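Local coordinates for protein oxidoreductase YdhF (Escherichia coli, PDB 1OG6) that binds NADP in an alpha/beta barrel of the aldo-keto reductase family and probably acts as an oxidoreductase, at residues V2-I7 with G45-D50; M19-L24 with A62-A67; D228-V233 with E243-A248. All coordinates share one frame; numbering follows the deposited sequence.

Contact 1: residues V2-I7 with G45-D50; sequences VQRITI and GVTTVD. With NAP (NADP nicotinamide-adenine-dinucleotide phosphate), chain F.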
loop_
_atom_site.group_PDB
_atom_site.type_symbol
_atom_site.label_atom_id
_atom_site.label_comp_id
_atom_site.label_asym_id
_atom_site.label_seq_id
_atom_site.Cartn_x
_atom_site.Cartn_y
_atom_site.Cartn_z
ATOM N N VAL C 2 24.511 3.094 27.042
ATOM C CA VAL C 2 23.351 3.040 26.146
ATOM C C VAL C 2 22.456 1.833 26.423
ATOM O O VAL C 2 22.893 0.676 26.396
ATOM C CB VAL C 2 23.748 3.033 24.644
ATOM C CG1 VAL C 2 24.889 3.993 24.405
ATOM C CG2 VAL C 2 24.096 1.645 24.194
ATOM N N GLN C 3 21.192 2.136 26.699
ATOM C CA GLN C 3 20.185 1.140 27.004
ATOM C C GLN C 3 20.267 -0.037 26.043
ATOM O O GLN C 3 20.879 0.056 24.984
ATOM C CB GLN C 3 18.798 1.784 26.936
ATOM C CG GLN C 3 17.671 0.886 27.408
ATOM C CD GLN C 3 17.903 0.362 28.813
ATOM O OE1 GLN C 3 18.109 1.136 29.749
ATOM N NE2 GLN C 3 17.871 -0.959 28.966
ATOM N N ARG C 4 19.658 -1.146 26.434
ATOM C CA ARG C 4 19.636 -2.344 25.616
ATOM C C ARG C 4 18.223 -2.449 25.068
ATOM O O ARG C 4 17.287 -1.963 25.695
ATOM C CB ARG C 4 19.953 -3.557 26.478
ATOM C CG ARG C 4 21.183 -3.377 27.344
ATOM C CD ARG C 4 22.296 -4.321 26.923
ATOM N NE ARG C 4 22.838 -3.995 25.608
ATOM C CZ ARG C 4 23.160 -4.902 24.698
ATOM N NH1 ARG C 4 22.988 -6.186 24.963
ATOM N NH2 ARG C 4 23.647 -4.529 23.528
ATOM N N ILE C 5 18.055 -3.077 23.912
ATOM C CA ILE C 5 16.725 -3.196 23.334
ATOM C C ILE C 5 16.533 -4.421 22.445
ATOM O O ILE C 5 17.187 -4.559 21.417
ATOM C CB ILE C 5 16.380 -1.925 22.527
ATOM C CG1 ILE C 5 14.976 -2.044 21.940
ATOM C CG2 ILE C 5 17.408 -1.698 21.434
ATOM C CD1 ILE C 5 14.472 -0.763 21.293
ATOM N N THR C 6 15.637 -5.316 22.852
ATOM C CA THR C 6 15.347 -6.518 22.075
ATOM C C THR C 6 14.650 -6.042 20.805
ATOM O O THR C 6 13.513 -5.584 20.852
ATOM C CB THR C 6 14.415 -7.468 22.857
ATOM O OG1 THR C 6 15.126 -8.029 23.966
ATOM C CG2 THR C 6 13.914 -8.588 21.970
ATOM N N ILE C 7 15.328 -6.156 19.671
ATOM C CA ILE C 7 14.781 -5.678 18.411
ATOM C C ILE C 7 13.488 -6.300 17.873
ATOM O O ILE C 7 12.694 -5.613 17.246
ATOM C CB ILE C 7 15.857 -5.722 17.321
ATOM C CG1 ILE C 7 16.355 -7.145 17.132
ATOM C CG2 ILE C 7 17.015 -4.830 17.714
ATOM C CD1 ILE C 7 17.380 -7.280 16.033
ATOM N N GLY C 45 28.666 1.632 25.614
ATOM C CA GLY C 45 27.446 0.859 25.637
ATOM C C GLY C 45 27.097 0.423 24.233
ATOM O O GLY C 45 26.194 -0.389 24.044
ATOM N N VAL C 46 27.813 0.973 23.251
ATOM C CA VAL C 46 27.599 0.638 21.842
ATOM C C VAL C 46 28.244 -0.708 21.552
ATOM O O VAL C 46 29.431 -0.783 21.248
ATOM C CB VAL C 46 28.246 1.669 20.912
ATOM C CG1 VAL C 46 27.904 1.344 19.472
ATOM C CG2 VAL C 46 27.784 3.060 21.278
ATOM N N THR C 47 27.461 -1.772 21.634
ATOM C CA THR C 47 28.000 -3.099 21.412
ATOM C C THR C 47 27.629 -3.690 20.062
ATOM O O THR C 47 28.293 -4.610 19.581
ATOM C CB THR C 47 27.532 -4.050 22.515
ATOM O OG1 THR C 47 26.102 -4.067 22.547
ATOM C CG2 THR C 47 28.063 -3.597 23.869
ATOM N N THR C 48 26.569 -3.171 19.450
ATOM C CA THR C 48 26.131 -3.675 18.158
ATOM C C THR C 48 26.920 -2.992 17.063
ATOM O O THR C 48 26.981 -1.770 17.020
ATOM C CB THR C 48 24.650 -3.381 17.923
ATOM O OG1 THR C 48 23.919 -3.697 19.105
ATOM C CG2 THR C 48 24.112 -4.210 16.775
ATOM N N VAL C 49 27.540 -3.774 16.187
ATOM C CA VAL C 49 28.292 -3.198 15.084
ATOM C C VAL C 49 27.648 -3.616 13.768
ATOM O O VAL C 49 27.272 -4.775 13.582
ATOM C CB VAL C 49 29.776 -3.625 15.100
ATOM C CG1 VAL C 49 30.409 -3.238 16.426
ATOM C CG2 VAL C 49 29.894 -5.107 14.830
ATOM N N ASP C 50 27.517 -2.650 12.865
ATOM C CA ASP C 50 26.902 -2.865 11.565
ATOM C C ASP C 50 27.942 -3.092 10.474
ATOM O O ASP C 50 28.941 -2.382 10.404
ATOM C CB ASP C 50 26.047 -1.654 11.212
ATOM C CG ASP C 50 25.169 -1.894 10.015
ATOM O OD1 ASP C 50 24.276 -2.762 10.107
ATOM O OD2 ASP C 50 25.374 -1.214 8.987
HETATM P PA NAP F . 25.419 9.222 8.889
HETATM O O1A NAP F . 24.603 10.150 8.209
HETATM O O2A NAP F . 25.267 8.797 10.334
HETATM O O5B NAP F . 26.955 9.673 8.774
HETATM C C5B NAP F . 27.261 11.058 9.043
HETATM C C4B NAP F . 28.558 11.336 8.209
HETATM O O4B NAP F . 28.811 12.768 8.486
HETATM C C3B NAP F . 29.839 10.627 8.722
HETATM O O3B NAP F . 30.523 10.190 7.554
HETATM C C2B NAP F . 30.654 11.659 9.477
HETATM O O2B NAP F . 32.043 11.637 9.156
HETATM C C1B NAP F . 30.044 13.039 9.091
HETATM N N9A NAP F . 29.859 13.857 10.279
HETATM C C8A NAP F . 29.382 13.551 11.541
HETATM N N7A NAP F . 29.358 14.572 12.377
HETATM C C5A NAP F . 29.854 15.617 11.607
HETATM C C6A NAP F . 30.068 16.965 11.946
HETATM N N6A NAP F . 29.830 17.552 13.136
HETATM N N1A NAP F . 30.589 17.802 10.943
HETATM N N3A NAP F . 30.677 15.979 9.300
HETATM C C4A NAP F . 30.164 15.174 10.307
HETATM O O3 NAP F . 25.387 7.854 8.083
HETATM P PN NAP F . 26.338 7.252 6.981
HETATM O O1N NAP F . 25.941 7.152 5.572
HETATM O O2N NAP F . 27.404 6.403 7.597
HETATM O O5D NAP F . 25.336 5.977 7.033
HETATM C C5D NAP F . 24.812 5.387 8.287
HETATM C C4D NAP F . 25.234 3.935 8.449
HETATM O O4D NAP F . 24.252 2.996 7.938
HETATM C C3D NAP F . 26.614 3.497 7.838
HETATM O O3D NAP F . 27.664 3.533 8.811
HETATM O O2D NAP F . 26.937 1.032 8.011
HETATM C C1D NAP F . 24.895 1.941 7.157
HETATM N N1N NAP F . 24.315 1.946 5.761
HETATM C C2N NAP F . 23.304 1.026 5.379
HETATM C C3N NAP F . 22.825 1.055 4.068
HETATM C C7N NAP F . 21.731 0.059 3.659
HETATM O O7N NAP F . 21.354 0.120 2.517
HETATM N N7N NAP F . 21.241 -0.804 4.508
HETATM C C4N NAP F . 23.346 2.011 3.083
HETATM C C5N NAP F . 24.358 2.921 3.505
HETATM C C6N NAP F . 24.861 2.907 4.840
HETATM P P2B NAP F . 33.225 11.891 10.232
HETATM O O1X NAP F . 33.645 11.001 11.397
HETATM O O2X NAP F . 34.210 12.860 9.619
HETATM O O3X NAP F . 33.790 10.716 9.465
#
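Val2 packs against Gly45, and their CA atoms, 4.7 Å apart, mark the closest backbone approach between the two segments. The closest group is one methyl, CG2: with chi1 at -41°, it sits between the backbone N and the carbonyl carbon of Val2 and bears on the peptide that leaves Gly45. Its nearest atoms there are the O and C of Gly45. The other methyl, CG1, faces the side chain of Val46 and ends 4.4 Å from its CG2. Gly45 is the first residue to leave the helix before it, and its phi of 133° is one at which a CB would be jammed against the preceding carbonyl, so the backbone itself calls for glycine. Val2, Gly45 and Val46 are all buried, and Val273 of helix 266-274 covers both valines.

The looser side is polar and partly exposed. Arg4 bends at chi2 and chi3, and the Arg4 and Thr47 side chains cross at about a right angle. NH2 of Arg4 lies 2.7 Å from Thr47 OG1, but the angle is too poor for a hydrogen bond. The firm partners of both groups are acidic: Arg4 pairs with Glu13 through NH1 and with Glu79 through NH2, while Thr47 OG1 is hydrogen-bonded to Glu79. Glu79 thus links the two side chains.

At the far end of strand 48-50, Asp50 OD2 accepts a hydrogen bond of 2.9 Å from the ribose O2D of the NADP and also forms a salt bridge with Lys83, as in the Asp-Lys pair of aldo-keto reductases. Strand 4-6 pairs antiparallel with strand 13-20, and Ile7 touches loop residues Pro12 and Ala177; this is consistent with the N-terminal beta hairpin that covers the base of the barrel in this family.

Contact 2: residues M19-L24 with A62-A67; sequences MGYWRL and AAFGEA. With NAP (NADP nicotinamide-adenine-dinucleotide phosphate), chain F.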
loop_
_atom_site.group_PDB
_atom_site.type_symbol
_atom_site.label_atom_id
_atom_site.label_comp_id
_atom_site.label_asym_id
_atom_site.label_seq_id
_atom_site.Cartn_x
_atom_site.Cartn_y
_atom_site.Cartn_z
ATOM N N MET C 19 26.912 0.811 15.941
ATOM C CA MET C 19 28.100 1.436 15.369
ATOM C C MET C 19 28.292 0.899 13.950
ATOM O O MET C 19 28.450 -0.299 13.757
ATOM C CB MET C 19 29.318 1.114 16.226
ATOM C CG MET C 19 30.188 2.312 16.543
ATOM S SD MET C 19 30.775 3.124 15.056
ATOM C CE MET C 19 31.207 4.701 15.655
ATOM N N GLY C 20 28.283 1.779 12.954
ATOM C CA GLY C 20 28.421 1.321 11.582
ATOM C C GLY C 20 29.793 1.459 10.962
ATOM O O GLY C 20 30.406 2.527 11.008
ATOM N N TYR C 21 30.266 0.375 10.359
ATOM C CA TYR C 21 31.579 0.366 9.726
ATOM C C TYR C 21 31.534 0.362 8.198
ATOM O O TYR C 21 32.087 -0.526 7.553
ATOM C CB TYR C 21 32.393 -0.837 10.228
ATOM C CG TYR C 21 32.748 -0.745 11.695
ATOM C CD1 TYR C 21 31.882 -1.221 12.675
ATOM C CD2 TYR C 21 33.918 -0.101 12.110
ATOM C CE1 TYR C 21 32.168 -1.050 14.030
ATOM C CE2 TYR C 21 34.206 0.075 13.459
ATOM C CZ TYR C 21 33.328 -0.398 14.407
ATOM O OH TYR C 21 33.589 -0.190 15.737
ATOM N N TRP C 22 30.881 1.366 7.620
ATOM C CA TRP C 22 30.782 1.474 6.167
ATOM C C TRP C 22 31.959 2.272 5.613
ATOM O O TRP C 22 32.551 1.902 4.600
ATOM C CB TRP C 22 29.453 2.135 5.772
ATOM C CG TRP C 22 29.276 2.352 4.287
ATOM C CD1 TRP C 22 29.752 1.561 3.274
ATOM C CD2 TRP C 22 28.532 3.408 3.650
ATOM N NE1 TRP C 22 29.351 2.059 2.053
ATOM C CE2 TRP C 22 28.602 3.189 2.254
ATOM C CE3 TRP C 22 27.812 4.516 4.125
ATOM C CZ2 TRP C 22 27.978 4.037 1.329
ATOM C CZ3 TRP C 22 27.188 5.362 3.200
ATOM C CH2 TRP C 22 27.278 5.113 1.820
ATOM N N ARG C 23 32.309 3.361 6.284
ATOM C CA ARG C 23 33.419 4.178 5.828
ATOM C C ARG C 23 34.732 3.707 6.422
ATOM O O ARG C 23 35.758 4.358 6.253
ATOM C CB ARG C 23 33.199 5.645 6.195
ATOM C CG ARG C 23 32.009 6.285 5.512
ATOM C CD ARG C 23 30.737 6.139 6.331
ATOM N NE ARG C 23 29.575 6.696 5.640
ATOM C CZ ARG C 23 29.523 7.918 5.108
ATOM N NH1 ARG C 23 28.420 8.332 4.500
ATOM N NH2 ARG C 23 30.575 8.725 5.176
ATOM N N LEU C 24 34.700 2.566 7.103
ATOM C CA LEU C 24 35.893 2.017 7.744
ATOM C C LEU C 24 37.161 2.197 6.929
ATOM O O LEU C 24 38.188 2.617 7.456
ATOM C CB LEU C 24 35.704 0.532 8.060
ATOM C CG LEU C 24 36.922 -0.167 8.667
ATOM C CD1 LEU C 24 37.415 0.592 9.885
ATOM C CD2 LEU C 24 36.548 -1.596 9.030
ATOM N N ALA C 62 36.719 -7.848 6.209
ATOM C CA ALA C 62 38.054 -8.406 6.333
ATOM C C ALA C 62 38.945 -7.518 7.208
ATOM O O ALA C 62 39.615 -7.998 8.124
ATOM C CB ALA C 62 38.661 -8.562 4.951
ATOM N N ALA C 63 38.946 -6.223 6.922
ATOM C CA ALA C 63 39.750 -5.280 7.677
ATOM C C ALA C 63 39.424 -5.348 9.160
ATOM O O ALA C 63 40.325 -5.277 9.995
ATOM C CB ALA C 63 39.513 -3.880 7.162
ATOM N N PHE C 64 38.134 -5.480 9.473
ATOM C CA PHE C 64 37.630 -5.548 10.853
ATOM C C PHE C 64 37.979 -6.879 11.530
ATOM O O PHE C 64 38.172 -6.942 12.747
ATOM C CB PHE C 64 36.110 -5.363 10.840
ATOM C CG PHE C 64 35.474 -5.301 12.210
ATOM C CD1 PHE C 64 35.556 -4.149 12.983
ATOM C CD2 PHE C 64 34.715 -6.368 12.687
ATOM C CE1 PHE C 64 34.881 -4.058 14.205
ATOM C CE2 PHE C 64 34.040 -6.284 13.906
ATOM C CZ PHE C 64 34.121 -5.127 14.663
ATOM N N GLY C 65 38.050 -7.940 10.733
ATOM C CA GLY C 65 38.382 -9.248 11.263
ATOM C C GLY C 65 39.819 -9.336 11.730
ATOM O O GLY C 65 40.176 -10.237 12.478
ATOM N N GLU C 66 40.651 -8.400 11.286
ATOM C CA GLU C 66 42.054 -8.382 11.682
ATOM C C GLU C 66 42.161 -7.832 13.093
ATOM O O GLU C 66 43.096 -8.149 13.830
ATOM C CB GLU C 66 42.865 -7.500 10.733
ATOM C CG GLU C 66 42.791 -7.911 9.261
ATOM C CD GLU C 66 43.353 -9.305 8.993
ATOM O OE1 GLU C 66 44.542 -9.544 9.313
ATOM O OE2 GLU C 66 42.605 -10.155 8.455
ATOM N N ALA C 67 41.185 -7.000 13.453
ATOM C CA ALA C 67 41.114 -6.379 14.770
ATOM C C ALA C 67 40.694 -7.408 15.811
ATOM O O ALA C 67 41.279 -7.482 16.893
ATOM C CB ALA C 67 40.125 -5.235 14.746
HETATM P PA NAP F . 25.419 9.222 8.889
HETATM O O1A NAP F . 24.603 10.150 8.209
HETATM O O2A NAP F . 25.267 8.797 10.334
HETATM O O5B NAP F . 26.955 9.673 8.774
HETATM C C5B NAP F . 27.261 11.058 9.043
HETATM C C4B NAP F . 28.558 11.336 8.209
HETATM O O4B NAP F . 28.811 12.768 8.486
HETATM C C3B NAP F . 29.839 10.627 8.722
HETATM O O3B NAP F . 30.523 10.190 7.554
HETATM C C2B NAP F . 30.654 11.659 9.477
HETATM O O2B NAP F . 32.043 11.637 9.156
HETATM C C1B NAP F . 30.044 13.039 9.091
HETATM N N9A NAP F . 29.859 13.857 10.279
HETATM C C8A NAP F . 29.382 13.551 11.541
HETATM N N7A NAP F . 29.358 14.572 12.377
HETATM C C5A NAP F . 29.854 15.617 11.607
HETATM C C6A NAP F . 30.068 16.965 11.946
HETATM N N6A NAP F . 29.830 17.552 13.136
HETATM N N1A NAP F . 30.589 17.802 10.943
HETATM N N3A NAP F . 30.677 15.979 9.300
HETATM C C4A NAP F . 30.164 15.174 10.307
HETATM O O3 NAP F . 25.387 7.854 8.083
HETATM P PN NAP F . 26.338 7.252 6.981
HETATM O O1N NAP F . 25.941 7.152 5.572
HETATM O O2N NAP F . 27.404 6.403 7.597
HETATM O O5D NAP F . 25.336 5.977 7.033
HETATM C C5D NAP F . 24.812 5.387 8.287
HETATM C C4D NAP F . 25.234 3.935 8.449
HETATM O O4D NAP F . 24.252 2.996 7.938
HETATM C C3D NAP F . 26.614 3.497 7.838
HETATM O O3D NAP F . 27.664 3.533 8.811
HETATM O O2D NAP F . 26.937 1.032 8.011
HETATM C C1D NAP F . 24.895 1.941 7.157
HETATM N N1N NAP F . 24.315 1.946 5.761
HETATM C C2N NAP F . 23.304 1.026 5.379
HETATM C C3N NAP F . 22.825 1.055 4.068
HETATM C C7N NAP F . 21.731 0.059 3.659
HETATM O O7N NAP F . 21.354 0.120 2.517
HETATM N N7N NAP F . 21.241 -0.804 4.508
HETATM C C4N NAP F . 23.346 2.011 3.083
HETATM C C5N NAP F . 24.358 2.921 3.505
HETATM C C6N NAP F . 24.861 2.907 4.840
HETATM P P2B NAP F . 33.225 11.891 10.232
HETATM O O1X NAP F . 33.645 11.001 11.397
HETATM O O2X NAP F . 34.210 12.860 9.619
HETATM O O3X NAP F . 33.790 10.716 9.465
#
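Tyr21 and Phe64 meet where the loop after strand 13-20 of the alpha/beta (TIM) barrel packs on helix 60-69. Phe64 CE1 lies over one face of the Tyr21 ring, displaced toward its rim and 4.0 Å from CZ. The planes are inclined at 44° with centroids 5.0 Å apart, an oblique pairing that is neither a stack nor edge-to-face. Leu24 adds the second apolar patch: its CG is anti to the backbone N (chi1 177°), and CD2 reaches the helix at Ala63 CB, 4.2 Å away, and equally Phe64 CB.

In the next shell His51 meets both aromatic rings, running nearly parallel to that of Tyr21, whose OH has a weak hydrogen bond with His41 NE2. Ile38 of helix 31-42 backs Phe64. The apolar packing thus lies on one side of the loop, while Gly20, Trp22 and Arg23 line the NADP pocket.

At Gly20 a CB would collide with the ribose O3D. The nicotinamide presents its C6N edge to one face of the Trp22 indole, C6N standing 3.4 Å above that plane and offset toward the rim; the indole also meets the ring of Tyr55, the proton donor by similarity. Arg23 is bent at chi2 and turns to the pyrophosphate: NH1 donates to O1N of the NADP at 2.9 Å.

Contact 3: residues D228-V233 with E243-A248; sequences DELAVV and EQVVNA. With NAP (NADP nicotinamide-adenine-dinucleotide phosphate), chain F.
Leu230 and Val245 are the nearest backbone positions of two helices that cross at right angles: their CA atoms are 6.4 Å apart, while the short axes approach to 9.2 Å at a signed angle of 90°. Helices 224-237 and 242-251 are joined by a short turn, and both belong to the connection between the parallel neighbouring strands 207-209 and 258-261, a beta-alpha-beta crossover of the TIM barrel. With the axes perpendicular, the interface is compact and rests on four buried aliphatic side chains.

Leu230 and Val245 share most of the contact. The CG of Leu230 is anti to the carbonyl carbon (chi1 -71°), and the forked end straddles two consecutive residues of the partner helix. CD1 meets Val246 CG2 at 3.5 Å, and CD2 meets Val245 CG1 at 3.6 Å as the two side chains slide past each other in opposite directions. One turn on, Val233 offers CG1 to the same methyl, Val245 CG1, at 4.0 Å, so that this methyl touches both residues of helix 224-237. Ile288 of helix 282-293 packs on Leu230, and Val246 reaches Leu217 of helix 216-219, an NADP-binding residue.

Glu243 takes no part in this apolar core; its CB points away from helix 224-237, and the carboxylate ends at the adenine. Phe218 touches the side chain, which is extended beyond CG and so arrives beside the adenine amino group. A lysine in its place would probably leave that amino group without its acceptor and set a second donor against it, weakening the hold on the adenine end. The bond itself is weak in its angle: NADP N6A donates to Glu243 OE1 over 2.6 Å, with the N-H...acceptor angle at only 118°.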
loop_
_atom_site.group_PDB
_atom_site.type_symbol
_atom_site.label_atom_id
_atom_site.label_comp_id
_atom_site.label_asym_id
_atom_site.label_seq_id
_atom_site.Cartn_x
_atom_site.Cartn_y
_atom_site.Cartn_z
ATOM N N ASP C 228 19.119 25.791 11.285
ATOM C CA ASP C 228 18.846 26.958 12.107
ATOM C C ASP C 228 17.870 26.535 13.175
ATOM O O ASP C 228 18.032 26.881 14.340
ATOM C CB ASP C 228 18.239 28.080 11.271
ATOM C CG ASP C 228 19.231 28.688 10.306
ATOM O OD1 ASP C 228 18.831 29.572 9.529
ATOM O OD2 ASP C 228 20.415 28.290 10.323
ATOM N N GLU C 229 16.859 25.773 12.768
ATOM C CA GLU C 229 15.848 25.292 13.699
ATOM C C GLU C 229 16.485 24.354 14.699
ATOM O O GLU C 229 16.251 24.459 15.900
ATOM C CB GLU C 229 14.738 24.569 12.956
ATOM C CG GLU C 229 13.618 24.146 13.856
ATOM C CD GLU C 229 13.143 25.277 14.747
ATOM O OE1 GLU C 229 12.698 26.319 14.223
ATOM O OE2 GLU C 229 13.216 25.125 15.983
ATOM N N LEU C 230 17.300 23.435 14.203
ATOM C CA LEU C 230 17.979 22.498 15.077
ATOM C C LEU C 230 18.804 23.241 16.115
ATOM O O LEU C 230 18.789 22.885 17.286
ATOM C CB LEU C 230 18.876 21.573 14.266
ATOM C CG LEU C 230 18.129 20.545 13.421
ATOM C CD1 LEU C 230 19.124 19.734 12.629
ATOM C CD2 LEU C 230 17.310 19.641 14.310
ATOM N N ALA C 231 19.517 24.278 15.695
ATOM C CA ALA C 231 20.335 25.048 16.626
ATOM C C ALA C 231 19.472 25.664 17.718
ATOM O O ALA C 231 19.863 25.671 18.886
ATOM C CB ALA C 231 21.081 26.130 15.894
ATOM N N VAL C 232 18.304 26.185 17.335
ATOM C CA VAL C 232 17.383 26.790 18.292
ATOM C C VAL C 232 17.000 25.744 19.314
ATOM O O VAL C 232 17.264 25.906 20.509
ATOM C CB VAL C 232 16.093 27.271 17.627
ATOM C CG1 VAL C 232 15.102 27.696 18.677
ATOM C CG2 VAL C 232 16.386 28.419 16.707
ATOM N N VAL C 233 16.377 24.665 18.846
ATOM C CA VAL C 233 15.963 23.599 19.748
ATOM C C VAL C 233 17.147 23.117 20.595
ATOM O O VAL C 233 16.989 22.822 21.776
ATOM C CB VAL C 233 15.362 22.398 18.973
ATOM C CG1 VAL C 233 15.014 21.288 19.933
ATOM C CG2 VAL C 233 14.116 22.825 18.228
ATOM N N GLU C 243 23.457 17.659 15.736
ATOM C CA GLU C 243 23.494 16.239 15.424
ATOM C C GLU C 243 22.769 15.452 16.497
ATOM O O GLU C 243 22.097 14.477 16.195
ATOM C CB GLU C 243 24.942 15.791 15.345
ATOM C CG GLU C 243 25.811 16.880 14.764
ATOM C CD GLU C 243 27.259 16.789 15.188
ATOM O OE1 GLU C 243 27.994 17.780 14.971
ATOM O OE2 GLU C 243 27.666 15.734 15.728
ATOM N N GLN C 244 22.914 15.878 17.752
ATOM C CA GLN C 244 22.263 15.209 18.876
ATOM C C GLN C 244 20.776 15.461 18.836
ATOM O O GLN C 244 19.991 14.610 19.252
ATOM C CB GLN C 244 22.783 15.726 20.207
ATOM C CG GLN C 244 24.169 15.302 20.562
ATOM C CD GLN C 244 24.583 15.842 21.916
ATOM O OE1 GLN C 244 24.043 15.442 22.949
ATOM N NE2 GLN C 244 25.537 16.769 21.919
ATOM N N VAL C 245 20.390 16.647 18.368
ATOM C CA VAL C 245 18.978 16.995 18.269
ATOM C C VAL C 245 18.356 16.087 17.204
ATOM O O VAL C 245 17.214 15.650 17.332
ATOM C CB VAL C 245 18.800 18.478 17.884
ATOM C CG1 VAL C 245 17.347 18.836 17.849
ATOM C CG2 VAL C 245 19.506 19.350 18.881
ATOM N N VAL C 246 19.124 15.785 16.162
ATOM C CA VAL C 246 18.652 14.915 15.102
ATOM C C VAL C 246 18.593 13.484 15.623
ATOM O O VAL C 246 17.568 12.825 15.513
ATOM C CB VAL C 246 19.588 14.964 13.890
ATOM C CG1 VAL C 246 19.007 14.173 12.754
ATOM C CG2 VAL C 246 19.797 16.389 13.462
ATOM N N ASN C 247 19.689 13.001 16.197
ATOM C CA ASN C 247 19.723 11.642 16.729
ATOM C C ASN C 247 18.620 11.458 17.777
ATOM O O ASN C 247 18.381 10.357 18.239
ATOM C CB ASN C 247 21.116 11.325 17.334
ATOM C CG ASN C 247 22.064 10.597 16.340
ATOM O OD1 ASN C 247 23.282 10.812 16.330
ATOM N ND2 ASN C 247 21.497 9.723 15.522
ATOM N N ALA C 248 17.937 12.534 18.152
ATOM C CA ALA C 248 16.862 12.447 19.148
ATOM C C ALA C 248 15.523 12.528 18.433
ATOM O O ALA C 248 14.567 11.833 18.789
ATOM C CB ALA C 248 16.983 13.579 20.167
HETATM P PA NAP F . 25.419 9.222 8.889
HETATM O O1A NAP F . 24.603 10.150 8.209
HETATM O O2A NAP F . 25.267 8.797 10.334
HETATM O O5B NAP F . 26.955 9.673 8.774
HETATM C C5B NAP F . 27.261 11.058 9.043
HETATM C C4B NAP F . 28.558 11.336 8.209
HETATM O O4B NAP F . 28.811 12.768 8.486
HETATM C C3B NAP F . 29.839 10.627 8.722
HETATM O O3B NAP F . 30.523 10.190 7.554
HETATM C C2B NAP F . 30.654 11.659 9.477
HETATM O O2B NAP F . 32.043 11.637 9.156
HETATM C C1B NAP F . 30.044 13.039 9.091
HETATM N N9A NAP F . 29.859 13.857 10.279
HETATM C C8A NAP F . 29.382 13.551 11.541
HETATM N N7A NAP F . 29.358 14.572 12.377
HETATM C C5A NAP F . 29.854 15.617 11.607
HETATM C C6A NAP F . 30.068 16.965 11.946
HETATM N N6A NAP F . 29.830 17.552 13.136
HETATM N N1A NAP F . 30.589 17.802 10.943
HETATM N N3A NAP F . 30.677 15.979 9.300
HETATM C C4A NAP F . 30.164 15.174 10.307
HETATM O O3 NAP F . 25.387 7.854 8.083
HETATM P PN NAP F . 26.338 7.252 6.981
HETATM O O1N NAP F . 25.941 7.152 5.572
HETATM O O2N NAP F . 27.404 6.403 7.597
HETATM O O5D NAP F . 25.336 5.977 7.033
HETATM C C5D NAP F . 24.812 5.387 8.287
HETATM C C4D NAP F . 25.234 3.935 8.449
HETATM O O4D NAP F . 24.252 2.996 7.938
HETATM C C3D NAP F . 26.614 3.497 7.838
HETATM O O3D NAP F . 27.664 3.533 8.811
HETATM O O2D NAP F . 26.937 1.032 8.011
HETATM C C1D NAP F . 24.895 1.941 7.157
HETATM N N1N NAP F . 24.315 1.946 5.761
HETATM C C2N NAP F . 23.304 1.026 5.379
HETATM C C3N NAP F . 22.825 1.055 4.068
HETATM C C7N NAP F . 21.731 0.059 3.659
HETATM O O7N NAP F . 21.354 0.120 2.517
HETATM N N7N NAP F . 21.241 -0.804 4.508
HETATM C C4N NAP F . 23.346 2.011 3.083
HETATM C C5N NAP F . 24.358 2.921 3.505
HETATM C C6N NAP F . 24.861 2.907 4.840
HETATM P P2B NAP F . 33.225 11.891 10.232
HETATM O O1X NAP F . 33.645 11.001 11.397
HETATM O O2X NAP F . 34.210 12.860 9.619
HETATM O O3X NAP F . 33.790 10.716 9.465
#

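From the N terminus, contact 1 joins the N-terminal segment 2-7 to the start of strand 48-50 and closes a loop of 37 intervening residues. Contact 2 opens within that loop and closes beyond it, joining the loop after strand 13-20 to helix 60-69, so the two loops cross. Their segments also touch in the sheet, where strands 13-20 and 48-50 run parallel: Met19 O and Asp50 N are 2.7 Å apart, a probable hydrogen bond. Contact 3 follows in series, a short local closure of two helices, with its centre about 23 Å from that of contact 1 and 29 Å from that of contact 2. All three reach the same NADP, from its nicotinamide half to its adenine.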